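Local atomic coordinates of YPM (Yersinia pseudotuberculosis, PDB entry 1PM4), a protein that acts as a superantigenic mitogen, probably stimulating T cells of the host in large numbers. Residues A36-I50 with K87-D101. Numbering follows the deposited sequence.
Sequences AVLHSTNVNADMTLI and KIKNNSSETSNYSLD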
ATOM      1  N   ALA A  36      -8.084  -3.924 -11.947  1.00 11.34           N
ATOM      2  CA  ALA A  36      -8.420  -5.322 -12.154  1.00 11.79           C
ATOM      3  C   ALA A  36      -9.445  -5.719 -11.134  1.00 11.10           C
ATOM      4  O   ALA A  36      -9.556  -5.121 -10.094  1.00 11.74           O
ATOM      5  CB  ALA A  36      -7.198  -6.252 -12.064  1.00 14.20           C
ATOM      6  N   VAL A  37     -10.249  -6.698 -11.497  1.00  9.00           N
ATOM      7  CA  VAL A  37     -11.211  -7.325 -10.522  1.00  9.93           C
ATOM      8  C   VAL A  37     -11.269  -8.787 -10.854  1.00  8.77           C
ATOM      9  O   VAL A  37     -11.317  -9.167 -12.030  1.00  9.14           O
ATOM     10  CB  VAL A  37     -12.612  -6.692 -10.531  1.00  9.04           C
ATOM     11  CG1 VAL A  37     -13.255  -6.812 -11.898  1.00  9.62           C
ATOM     12  CG2 VAL A  37     -13.433  -7.226  -9.387  1.00 11.84           C
ATOM     13  N   LEU A  38     -11.197  -9.608  -9.809  1.00  7.92           N
ATOM     14  CA  LEU A  38     -11.297 -11.046  -9.866  1.00  7.38           C
ATOM     15  C   LEU A  38     -12.687 -11.528  -9.631  1.00  7.87           C
ATOM     16  O   LEU A  38     -13.328 -11.035  -8.725  1.00  8.51           O
ATOM     17  CB  LEU A  38     -10.405 -11.636  -8.798  1.00  9.19           C
ATOM     18  CG  LEU A  38     -10.249 -13.161  -8.823  1.00  8.91           C
ATOM     19  CD1 LEU A  38      -9.681 -13.716 -10.139  1.00 11.10           C
ATOM     20  CD2 LEU A  38      -9.303 -13.520  -7.628  1.00 12.37           C
ATOM     21  N   HIS A  39     -13.152 -12.481 -10.436  1.00  8.36           N
ATOM     22  CA  HIS A  39     -14.524 -13.010 -10.268  1.00  9.26           C
ATOM     23  C   HIS A  39     -14.438 -14.525 -10.423  1.00  9.74           C
ATOM     24  O   HIS A  39     -13.453 -15.080 -10.908  1.00  9.12           O
ATOM     25  CB  HIS A  39     -15.488 -12.453 -11.306  1.00 10.47           C
ATOM     26  CG  HIS A  39     -15.751 -10.968 -11.236  1.00 11.57           C
ATOM     27  ND1 HIS A  39     -16.242 -10.353 -10.109  1.00 15.56           N
ATOM     28  CD2 HIS A  39     -15.755 -10.021 -12.199  1.00 10.81           C
ATOM     29  CE1 HIS A  39     -16.440  -9.066 -10.356  1.00 15.13           C
ATOM     30  NE2 HIS A  39     -16.151  -8.839 -11.621  1.00 13.78           N
ATOM     31  N   SER A  40     -15.523 -15.196 -10.050  1.00  8.48           N
ATOM     32  CA  SER A  40     -15.679 -16.629 -10.265  1.00  9.25           C
ATOM     33  C   SER A  40     -17.151 -17.009 -10.425  1.00  9.40           C
ATOM     34  O   SER A  40     -18.028 -16.446  -9.697  1.00 10.97           O
ATOM     35  CB  SER A  40     -15.084 -17.412  -9.115  1.00  9.63           C
ATOM     36  OG  SER A  40     -15.218 -18.807  -9.293  1.00  9.27           O
ATOM     37  N   THR A  41     -17.406 -17.913 -11.368  1.00 10.32           N
ATOM     38  CA  THR A  41     -18.757 -18.512 -11.457  1.00 10.95           C
ATOM     39  C   THR A  41     -19.071 -19.411 -10.282  1.00 11.67           C
ATOM     40  O   THR A  41     -20.227 -19.807 -10.163  1.00 13.06           O
ATOM     41  CB  THR A  41     -18.956 -19.300 -12.754  1.00 11.82           C
ATOM     42  OG1 THR A  41     -18.031 -20.391 -12.852  1.00 10.36           O
ATOM     43  CG2 THR A  41     -18.779 -18.415 -13.961  1.00 13.85           C
ATOM     44  N   ASN A  42     -18.088 -19.769  -9.459  1.00 10.07           N
ATOM     45  CA  ASN A  42     -18.268 -20.465  -8.210  1.00 10.68           C
ATOM     46  C   ASN A  42     -18.731 -19.466  -7.194  1.00 10.34           C
ATOM     47  O   ASN A  42     -17.976 -18.665  -6.755  1.00 10.82           O
ATOM     48  CB  ASN A  42     -17.022 -21.160  -7.789  1.00  9.78           C
ATOM     49  CG  ASN A  42     -17.103 -21.831  -6.433  1.00 12.17           C
ATOM     50  OD1 ASN A  42     -18.172 -21.933  -5.799  1.00 13.54           O
ATOM     51  ND2 ASN A  42     -15.951 -22.317  -5.970  1.00 12.12           N
ATOM     52  N   VAL A  43     -19.983 -19.556  -6.773  1.00 11.44           N
ATOM     53  CA  VAL A  43     -20.529 -18.505  -5.893  1.00 10.21           C
ATOM     54  C   VAL A  43     -19.806 -18.567  -4.543  1.00 11.19           C
ATOM     55  O   VAL A  43     -19.786 -17.597  -3.784  1.00 11.95           O
ATOM     56  CB  VAL A  43     -22.077 -18.719  -5.689  1.00 13.11           C
ATOM     57  CG1 VAL A  43     -22.632 -17.696  -4.777  1.00 15.22           C
ATOM     58  CG2 VAL A  43     -22.769 -18.610  -7.046  1.00 16.62           C
ATOM     59  N   ASN A  44     -19.226 -19.718  -4.246  1.00 11.44           N
ATOM     60  CA  ASN A  44     -18.551 -19.914  -2.981  1.00 12.81           C
ATOM     61  C   ASN A  44     -17.042 -19.643  -3.042  1.00 11.84           C
ATOM     62  O   ASN A  44     -16.314 -19.947  -2.108  1.00 14.62           O
ATOM     63  CB  ASN A  44     -18.750 -21.334  -2.493  1.00 13.31           C
ATOM     64  CG  ASN A  44     -20.226 -21.708  -2.229  1.00 14.28           C
ATOM     65  OD1 ASN A  44     -21.073 -20.849  -2.019  1.00 16.05           O
ATOM     66  ND2 ASN A  44     -20.497 -22.993  -2.246  1.00 17.34           N
ATOM     67  N   ALA A  45     -16.580 -19.087  -4.123  1.00 11.30           N
ATOM     68  CA  ALA A  45     -15.153 -18.939  -4.309  1.00 10.84           C
ATOM     69  C   ALA A  45     -14.533 -18.083  -3.226  1.00 10.25           C
ATOM     70  O   ALA A  45     -15.143 -17.070  -2.769  1.00 10.43           O
ATOM     71  CB  ALA A  45     -14.915 -18.337  -5.670  1.00 10.15           C
ATOM     72  N   ASP A  46     -13.331 -18.471  -2.789  1.00  9.53           N
ATOM     73  CA  ASP A  46     -12.556 -17.744  -1.814  1.00 10.77           C
ATOM     74  C   ASP A  46     -11.147 -17.527  -2.379  1.00 10.35           C
ATOM     75  O   ASP A  46     -10.352 -18.511  -2.445  1.00  9.58           O
ATOM     76  CB  ASP A  46     -12.468 -18.556  -0.560  1.00 11.84           C
ATOM     77  CG  ASP A  46     -11.744 -17.844   0.544  1.00 15.48           C
ATOM     78  OD1 ASP A  46     -11.151 -16.759   0.360  1.00 11.29           O
ATOM     79  OD2 ASP A  46     -11.751 -18.392   1.684  1.00 17.40           O
ATOM     80  N   MET A  47     -10.889 -16.333  -2.960  1.00  9.14           N
ATOM     81  CA  MET A  47      -9.632 -16.027  -3.672  1.00  8.16           C
ATOM     82  C   MET A  47      -9.144 -14.619  -3.341  1.00  9.74           C
ATOM     83  O   MET A  47      -9.906 -13.724  -2.906  1.00 12.21           O
ATOM     84  CB  MET A  47      -9.846 -16.102  -5.198  1.00  7.14           C
ATOM     85  CG  MET A  47     -10.351 -17.442  -5.614  1.00  7.25           C
ATOM     86  SD  MET A  47     -10.521 -17.382  -7.474  1.00 12.98           S
ATOM     87  CE  MET A  47     -11.443 -18.846  -7.696  1.00 16.60           C
ATOM     88  N   THR A  48      -7.839 -14.459  -3.461  1.00  6.97           N
ATOM     89  CA  THR A  48      -7.197 -13.192  -3.276  1.00  9.21           C
ATOM     90  C   THR A  48      -6.478 -12.770  -4.504  1.00  9.01           C
ATOM     91  O   THR A  48      -5.861 -13.579  -5.156  1.00  5.98           O
ATOM     92  CB  THR A  48      -6.226 -13.309  -2.030  1.00  9.90           C
ATOM     93  OG1 THR A  48      -6.992 -13.631  -0.850  1.00  8.40           O
ATOM     94  CG2 THR A  48      -5.530 -11.974  -1.734  1.00  9.51           C
ATOM     95  N   LEU A  49      -6.602 -11.495  -4.820  1.00  7.89           N
ATOM     96  CA  LEU A  49      -5.876 -10.887  -5.926  1.00  8.66           C
ATOM     97  C   LEU A  49      -4.806  -9.941  -5.376  1.00  9.32           C
ATOM     98  O   LEU A  49      -5.114  -9.014  -4.609  1.00 10.33           O
ATOM     99  CB  LEU A  49      -6.849 -10.065  -6.736  1.00  9.17           C
ATOM    100  CG  LEU A  49      -6.265  -9.335  -7.931  1.00 10.30           C
ATOM    101  CD1 LEU A  49      -5.713 -10.265  -9.016  1.00 10.83           C
ATOM    102  CD2 LEU A  49      -7.297  -8.387  -8.610  1.00 11.72           C
ATOM    103  N   ILE A  50      -3.587 -10.152  -5.823  1.00  8.39           N
ATOM    104  CA  ILE A  50      -2.460  -9.354  -5.374  1.00  9.47           C
ATOM    105  C   ILE A  50      -1.812  -8.720  -6.594  1.00  9.88           C
ATOM    106  O   ILE A  50      -1.541  -9.389  -7.584  1.00  9.58           O
ATOM    107  CB  ILE A  50      -1.439 -10.213  -4.643  1.00  9.48           C
ATOM    108  CG1 ILE A  50      -2.091 -10.975  -3.513  1.00 10.23           C
ATOM    109  CG2 ILE A  50      -0.311  -9.329  -4.111  1.00 11.66           C
ATOM    110  CD1 ILE A  50      -1.192 -12.102  -2.960  1.00 16.54           C
ATOM    111  N   LYS A  87      -1.416 -11.627  -9.226  1.00  9.04           N
ATOM    112  CA  LYS A  87      -1.382 -12.960  -8.670  1.00  8.13           C
ATOM    113  C   LYS A  87      -2.733 -13.332  -8.070  1.00  8.16           C
ATOM    114  O   LYS A  87      -3.249 -12.608  -7.222  1.00  7.76           O
ATOM    115  CB  LYS A  87      -0.327 -13.007  -7.568  1.00 10.15           C
ATOM    116  CG  LYS A  87      -0.245 -14.283  -6.843  1.00  8.95           C
ATOM    117  CD  LYS A  87       1.027 -14.394  -5.977  1.00  9.42           C
ATOM    118  CE  LYS A  87       1.091 -15.673  -5.297  1.00  9.09           C
ATOM    119  NZ  LYS A  87       2.212 -15.783  -4.217  1.00 10.83           N
ATOM    120  N   ILE A  88      -3.272 -14.422  -8.532  1.00  8.04           N
ATOM    121  CA  ILE A  88      -4.539 -14.989  -8.097  1.00  7.88           C
ATOM    122  C   ILE A  88      -4.197 -16.160  -7.207  1.00  7.46           C
ATOM    123  O   ILE A  88      -3.590 -17.153  -7.672  1.00  9.06           O
ATOM    124  CB  ILE A  88      -5.398 -15.518  -9.302  1.00  7.51           C
ATOM    125  CG1 ILE A  88      -5.710 -14.344 -10.272  1.00  9.19           C
ATOM    126  CG2 ILE A  88      -6.689 -16.115  -8.822  1.00  7.53           C
ATOM    127  CD1 ILE A  88      -6.141 -14.762 -11.676  1.00 12.61           C
ATOM    128  N   LYS A  89      -4.652 -16.089  -5.962  1.00  8.45           N
ATOM    129  CA  LYS A  89      -4.470 -17.156  -5.021  1.00  8.44           C
ATOM    130  C   LYS A  89      -5.828 -17.778  -4.716  1.00  8.19           C
ATOM    131  O   LYS A  89      -6.735 -17.063  -4.323  1.00  8.14           O
ATOM    132  CB  LYS A  89      -3.786 -16.691  -3.744  1.00 10.33           C
ATOM    133  CG  LYS A  89      -3.630 -17.801  -2.666  1.00 15.99           C
ATOM    134  CD  LYS A  89      -2.925 -19.154  -3.071  1.00 21.91           C
ATOM    135  CE  LYS A  89      -2.899 -20.225  -1.961  1.00 26.58           C
ATOM    136  NZ  LYS A  89      -1.815 -21.342  -2.024  1.00 24.81           N
ATOM    137  N   ASN A  90      -5.943 -19.097  -4.903  1.00  7.20           N
ATOM    138  CA  ASN A  90      -7.132 -19.807  -4.470  1.00  7.05           C
ATOM    139  C   ASN A  90      -7.000 -20.225  -3.015  1.00  9.62           C
ATOM    140  O   ASN A  90      -6.142 -21.046  -2.680  1.00  8.86           O
ATOM    141  CB  ASN A  90      -7.408 -20.989  -5.392  1.00  6.73           C
ATOM    142  CG  ASN A  90      -8.712 -21.651  -5.063  1.00  8.01           C
ATOM    143  OD1 ASN A  90      -9.455 -21.153  -4.197  1.00  6.04           O
ATOM    144  ND2 ASN A  90      -9.024 -22.733  -5.736  1.00  6.30           N
ATOM    145  N   ASN A  91      -7.728 -19.560  -2.127  1.00  7.73           N
ATOM    146  CA  ASN A  91      -7.647 -19.857  -0.685  1.00  9.32           C
ATOM    147  C   ASN A  91      -8.415 -21.118  -0.312  1.00  8.94           C
ATOM    148  O   ASN A  91      -8.222 -21.709   0.782  1.00 10.54           O
ATOM    149  CB  ASN A  91      -8.229 -18.663   0.048  1.00  7.76           C
ATOM    150  CG  ASN A  91      -7.500 -17.396  -0.210  1.00  9.20           C
ATOM    151  OD1 ASN A  91      -6.250 -17.369  -0.190  1.00 13.73           O
ATOM    152  ND2 ASN A  91      -8.242 -16.325  -0.441  1.00  8.74           N
ATOM    153  N   SER A  92      -9.322 -21.523  -1.182  1.00  9.77           N
ATOM    154  CA  SER A  92     -10.133 -22.719  -0.996  1.00  9.74           C
ATOM    155  C   SER A  92      -9.457 -23.969  -1.531  1.00  9.13           C
ATOM    156  O   SER A  92      -8.592 -23.897  -2.428  1.00  8.36           O
ATOM    157  CB  SER A  92     -11.477 -22.544  -1.753  1.00 10.87           C
ATOM    158  OG  SER A  92     -12.306 -23.672  -1.726  1.00 10.54           O
ATOM    159  N   SER A  93      -9.839 -25.132  -0.991  1.00  7.39           N
ATOM    160  CA  SER A  93      -9.420 -26.403  -1.557  1.00  8.77           C
ATOM    161  C   SER A  93     -10.246 -26.782  -2.817  1.00  7.42           C
ATOM    162  O   SER A  93      -9.938 -27.731  -3.495  1.00 10.00           O
ATOM    163  CB  SER A  93      -9.460 -27.497  -0.527  1.00  9.87           C
ATOM    164  OG  SER A  93      -8.665 -27.105   0.561  1.00 14.50           O
ATOM    165  N   GLU A  94     -11.313 -26.036  -3.097  1.00  9.27           N
ATOM    166  CA  GLU A  94     -12.194 -26.269  -4.228  1.00  8.24           C
ATOM    167  C   GLU A  94     -11.667 -25.700  -5.519  1.00  8.79           C
ATOM    168  O   GLU A  94     -11.446 -24.488  -5.653  1.00  7.73           O
ATOM    169  CB  GLU A  94     -13.593 -25.709  -3.944  1.00 10.41           C
ATOM    170  CG  GLU A  94     -14.627 -26.014  -5.011  1.00 13.17           C
ATOM    171  CD  GLU A  94     -16.082 -25.719  -4.561  1.00 18.50           C
ATOM    172  OE1 GLU A  94     -16.971 -26.282  -5.161  1.00 26.26           O
ATOM    173  OE2 GLU A  94     -16.320 -24.859  -3.705  1.00 20.51           O
ATOM    174  N   THR A  95     -11.477 -26.577  -6.500  1.00  7.68           N
ATOM    175  CA  THR A  95     -11.084 -26.163  -7.828  1.00  8.46           C
ATOM    176  C   THR A  95     -12.206 -25.350  -8.405  1.00 10.13           C
ATOM    177  O   THR A  95     -13.386 -25.761  -8.307  1.00 11.35           O
ATOM    178  CB  THR A  95     -10.816 -27.396  -8.695  1.00  8.91           C
ATOM    179  OG1 THR A  95      -9.630 -28.047  -8.170  1.00 10.16           O
ATOM    180  CG2 THR A  95     -10.515 -26.976 -10.121  1.00  9.36           C
ATOM    181  N   SER A  96     -11.852 -24.168  -8.880  1.00 10.34           N
ATOM    182  CA  SER A  96     -12.816 -23.137  -9.232  1.00 11.99           C
ATOM    183  C   SER A  96     -12.539 -22.441 -10.558  1.00 12.40           C
ATOM    184  O   SER A  96     -11.391 -22.210 -10.902  1.00 10.96           O
ATOM    185  CB  SER A  96     -12.793 -22.044  -8.168  1.00 12.21           C
ATOM    186  OG  SER A  96     -12.987 -22.542  -6.842  1.00 17.97           O
ATOM    187  N   ASN A  97     -13.605 -22.037 -11.261  1.00 10.77           N
ATOM    188  CA  ASN A  97     -13.456 -21.081 -12.363  1.00  9.87           C
ATOM    189  C   ASN A  97     -12.870 -19.785 -11.819  1.00 10.02           C
ATOM    190  O   ASN A  97     -13.134 -19.404 -10.664  1.00  9.65           O
ATOM    191  CB  ASN A  97     -14.858 -20.769 -12.935  1.00 10.27           C
ATOM    192  CG  ASN A  97     -14.913 -19.477 -13.746  1.00 11.21           C
ATOM    193  OD1 ASN A  97     -15.210 -18.351 -13.228  1.00  9.94           O
ATOM    194  ND2 ASN A  97     -14.619 -19.622 -15.077  1.00 14.91           N
ATOM    195  N   TYR A  98     -12.105 -19.089 -12.643  1.00  7.79           N
ATOM    196  CA  TYR A  98     -11.862 -17.661 -12.397  1.00  7.92           C
ATOM    197  C   TYR A  98     -12.032 -16.836 -13.665  1.00  8.10           C
ATOM    198  O   TYR A  98     -11.943 -17.362 -14.788  1.00  7.18           O
ATOM    199  CB  TYR A  98     -10.463 -17.440 -11.811  1.00  6.64           C
ATOM    200  CG  TYR A  98      -9.331 -17.615 -12.832  1.00  7.27           C
ATOM    201  CD1 TYR A  98      -8.861 -16.569 -13.587  1.00  7.73           C
ATOM    202  CD2 TYR A  98      -8.678 -18.844 -12.961  1.00  8.38           C
ATOM    203  CE1 TYR A  98      -7.903 -16.760 -14.538  1.00 10.36           C
ATOM    204  CE2 TYR A  98      -7.653 -19.017 -13.833  1.00  8.05           C
ATOM    205  CZ  TYR A  98      -7.230 -17.944 -14.623  1.00  9.24           C
ATOM    206  OH  TYR A  98      -6.202 -18.124 -15.576  1.00 10.54           O
ATOM    207  N   SER A  99     -12.288 -15.564 -13.488  1.00  8.14           N
ATOM    208  CA  SER A  99     -12.161 -14.592 -14.552  1.00  9.60           C
ATOM    209  C   SER A  99     -11.535 -13.345 -13.955  1.00  9.70           C
ATOM    210  O   SER A  99     -11.879 -12.912 -12.852  1.00 11.93           O
ATOM    211  CB  SER A  99     -13.500 -14.305 -15.288  1.00 12.94           C
ATOM    212  OG  SER A  99     -14.468 -13.669 -14.461  1.00 15.89           O
ATOM    213  N   LEU A 100     -10.576 -12.775 -14.659  1.00  7.97           N
ATOM    214  CA  LEU A 100      -9.900 -11.562 -14.191  1.00  8.38           C
ATOM    215  C   LEU A 100     -10.135 -10.508 -15.298  1.00  9.58           C
ATOM    216  O   LEU A 100      -9.635 -10.674 -16.406  1.00  9.16           O
ATOM    217  CB  LEU A 100      -8.424 -11.839 -14.080  1.00 10.05           C
ATOM    218  CG  LEU A 100      -7.637 -10.659 -13.527  1.00  9.63           C
ATOM    219  CD1 LEU A 100      -7.945 -10.387 -12.087  1.00 12.64           C
ATOM    220  CD2 LEU A 100      -6.138 -10.804 -13.731  1.00 11.01           C
ATOM    221  N   ASP A 101     -10.829  -9.455 -14.969  1.00  8.48           N
ATOM    222  CA  ASP A 101     -10.903  -8.291 -15.813  1.00 10.31           C
ATOM    223  C   ASP A 101      -9.747  -7.396 -15.438  1.00 11.50           C
ATOM    224  O   ASP A 101      -9.563  -7.084 -14.251  1.00 13.34           O
ATOM    225  CB  ASP A 101     -12.164  -7.534 -15.576  1.00 10.75           C
ATOM    226  CG  ASP A 101     -13.404  -8.302 -15.847  1.00 14.24           C
ATOM    227  OD1 ASP A 101     -13.425  -9.338 -16.540  1.00 15.03           O
ATOM    228  OD2 ASP A 101     -14.457  -7.923 -15.285  1.00 19.60           O
TER
HETATM  229  O   HOH W   1     -19.279 -24.330  -5.236  1.00 36.96           O
HETATM  230  O   HOH W   2     -14.903 -22.603  -2.741  1.00 37.86           O
HETATM  231  O   HOH W   3     -18.584 -25.092  -2.016  1.00 41.76           O
HETATM  232  O   HOH W   4     -12.212 -20.474  -4.631  1.00 18.25           O
HETATM  233  O   HOH W   5      -4.705 -15.225   0.548  1.00 30.10           O
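Leu38, Met47 and Leu49 meet Ile88, Tyr98 and Leu100 in the apolar filling of a two-sheet sandwich, a compact example of how a jelly roll carries two chain segments from one sheet to the other. With CG anti to the backbone N (chi1 -173°), Leu38 reaches over to the facing sheet, where its CD2 lies 3.9 Å from CG2 of Ile88. Leu49 answers from that other sheet, setting CD1 3.8 Å from CD1 of Leu100. Nearer the loops, the extended chain of Met47 spans the gap, and its CE comes to rest 3.5 Å from CB of Ser96.

Two antiparallel strand pairs flank this filling. Val37 with Asp101 and His39 with Ser99 are the hydrogen-bonded pairs in one sheet, Thr48 with Lys89 and Ile50 with Lys87 those in the other, each joined by two backbone N-H...O bonds. Toward the loops, where the strands end, side-chain bonds take over. Asn91 spends both amide hydrogens on segment 36-50: ND2 donates almost straight to Thr48 OG1 (3.0 Å, 176°) and also to Asp46 OD1, which it meets from above the carboxylate plane, so the amide's rotation is fixed. Asn97 is gripped through two oxygens, its O by Ser40 OG at 2.6 Å and its OD1 by Thr41 N at 2.9 Å. At the outer edge Asn42 ND2 gives a hydrogen bond to Ser96 OG (3.1 Å), in its own amide plane, and a weak one to Glu94 OE2; three waters tie Glu94 to Asn42 and Asn44.

Trp86 packs on Leu49 and Leu100 from within the sandwich, and Ile13 of strand 6-13 covers Met47 and Ile88. Strands 32-39 and 96-103 are the inner pair of one four-stranded sheet, between 72-78 and 6-13, while 47-54 and 84-90 hold the same place in the other, between 59-67 and 18-23.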